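Side-chain contact in ABC-type amino acid transport system, periplasmic component (Caldanaerobacter subterraneus subsp. tengcongensis MB4, PDB 4YMX), which binds arginine outside the membrane as the substrate-binding component of an amino acid ABC transporter and probably delivers it to the membrane-spanning part: residues 111-114 with 118-121. Sequence-based numbering, arbitrary orientation.
With ARG (arginine), chain C.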
loop_
_atom_site.group_PDB
_atom_site.type_symbol
_atom_site.label_atom_id
_atom_site.label_comp_id
_atom_site.label_asym_id
_atom_site.label_seq_id
_atom_site.Cartn_x
_atom_site.Cartn_y
_atom_site.Cartn_z
ATOM N N ALA A 111 5.541 6.675 13.092
ATOM C CA ALA A 111 5.907 6.687 14.501
ATOM C C ALA A 111 4.839 5.986 15.343
ATOM O O ALA A 111 5.154 5.228 16.270
ATOM C CB ALA A 111 6.114 8.117 14.981
ATOM N N GLU A 112 3.575 6.225 15.007
ATOM C CA GLU A 112 2.472 5.599 15.723
ATOM C C GLU A 112 2.526 4.073 15.631
ATOM O O GLU A 112 2.410 3.370 16.639
ATOM C CB GLU A 112 1.134 6.113 15.189
ATOM C CG GLU A 112 -0.089 5.460 15.812
ATOM C CD GLU A 112 -0.304 5.853 17.267
ATOM O OE1 GLU A 112 -1.182 5.244 17.914
ATOM O OE2 GLU A 112 0.382 6.772 17.765
ATOM N N ARG A 113 2.708 3.560 14.420
ATOM C CA ARG A 113 2.755 2.117 14.220
ATOM C C ARG A 113 3.960 1.462 14.890
ATOM O O ARG A 113 3.877 0.316 15.322
ATOM C CB ARG A 113 2.743 1.793 12.728
ATOM C CG ARG A 113 1.402 2.038 12.074
ATOM C CD ARG A 113 1.547 2.037 10.582
ATOM N NE ARG A 113 0.263 2.257 9.934
ATOM C CZ ARG A 113 0.125 2.509 8.636
ATOM N NH1 ARG A 113 1.193 2.575 7.854
ATOM N NH2 ARG A 113 -1.088 2.673 8.120
ATOM N N LYS A 114 5.071 2.195 14.964
ATOM C CA LYS A 114 6.291 1.695 15.594
ATOM C C LYS A 114 6.108 1.375 17.081
ATOM O O LYS A 114 6.902 0.630 17.659
ATOM C CB LYS A 114 7.440 2.687 15.404
ATOM C CG LYS A 114 8.017 2.703 14.001
ATOM C CD LYS A 114 9.061 3.803 13.867
ATOM C CE LYS A 114 9.720 3.786 12.506
ATOM N NZ LYS A 114 10.726 4.881 12.380
ATOM N N ASP A 118 7.494 -3.696 14.683
ATOM C CA ASP A 118 8.810 -3.231 14.255
ATOM C C ASP A 118 8.886 -3.183 12.730
ATOM O O ASP A 118 8.332 -4.041 12.043
ATOM C CB ASP A 118 9.911 -4.152 14.789
ATOM C CG ASP A 118 10.113 -4.023 16.283
ATOM O OD1 ASP A 118 9.771 -2.967 16.848
ATOM O OD2 ASP A 118 10.631 -4.981 16.889
ATOM N N PHE A 119 9.597 -2.191 12.209
ATOM C CA PHE A 119 9.716 -2.017 10.763
ATOM C C PHE A 119 11.137 -2.172 10.256
ATOM O O PHE A 119 12.110 -1.775 10.911
ATOM C CB PHE A 119 9.185 -0.652 10.325
ATOM C CG PHE A 119 7.695 -0.542 10.372
ATOM C CD1 PHE A 119 6.921 -0.942 9.290
ATOM C CD2 PHE A 119 7.065 -0.038 11.498
ATOM C CE1 PHE A 119 5.531 -0.838 9.335
ATOM C CE2 PHE A 119 5.684 0.070 11.550
ATOM C CZ PHE A 119 4.914 -0.334 10.464
ATOM N N SER A 120 11.239 -2.744 9.063
ATOM C CA SER A 120 12.498 -2.798 8.339
ATOM C C SER A 120 12.901 -1.422 7.844
ATOM O O SER A 120 12.158 -0.443 7.965
ATOM C CB SER A 120 12.345 -3.729 7.139
ATOM O OG SER A 120 11.567 -3.090 6.126
ATOM N N ASP A 121 14.089 -1.366 7.260
ATOM C CA ASP A 121 14.490 -0.210 6.480
ATOM C C ASP A 121 13.473 0.008 5.365
ATOM O O ASP A 121 12.807 -0.939 4.920
ATOM C CB ASP A 121 15.874 -0.448 5.872
ATOM C CG ASP A 121 16.963 -0.559 6.922
ATOM O OD1 ASP A 121 16.947 0.236 7.884
ATOM O OD2 ASP A 121 17.848 -1.426 6.768
HETATM N N ARG C . 1.035 3.511 2.571
HETATM C CA ARG C . -0.299 3.650 3.213
HETATM C C ARG C . -0.245 3.209 4.665
HETATM O O ARG C . 0.763 2.672 5.121
HETATM C CB ARG C . -1.340 2.825 2.456
HETATM C CG ARG C . -0.971 1.363 2.295
HETATM C CD ARG C . -2.146 0.541 1.790
HETATM N NE ARG C . -1.709 -0.769 1.329
HETATM C CZ ARG C . -2.516 -1.698 0.830
HETATM N NH1 ARG C . -3.816 -1.482 0.726
HETATM N NH2 ARG C . -2.012 -2.854 0.442
HETATM O OXT ARG C . -1.210 3.386 5.407
HETATM O O HOH W 1 9.406 -0.256 16.508
#
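Phe119 meets the root of Arg113 with the edge of its ring: CE2 lies 3.6 Å from Arg113 CB, which sits close to the ring plane, and CZ reaches along to Arg113 CD at 4.1 Å. Met107 touches both side chains, Pro109 and Ala223 add to the packing of the ring, and here the contact is tight. From CG to NE the arginine runs extended, which carries the guanidinium past the ring to the bound arginine. There NH1 donates to ligand O and NH2 to OXT, both at 2.8 Å, with N-H...O angles of 165° and 172°, the end-on, two-pronged grip on the alpha-carboxylate familiar from amino-acid-binding proteins of the periplasmic-binding-protein type II fold. NH1 also bonds to Thr108 O and NH2 to Gly154 O, bonds that should hold the guanidinium's rotation. The other flank is looser. Lys114 brings only CG near Phe119 CD2, at 3.8 Å, and its extended chain continues on the exposed side. Beside it a water lies between Lys114 O, 2.9 Å from it, and Asp118 OD1, within hydrogen-bonding distance of both, while Asp118 OD2 accepts from Gly229 N, and Lys228 NZ also bonds to Lys114 O.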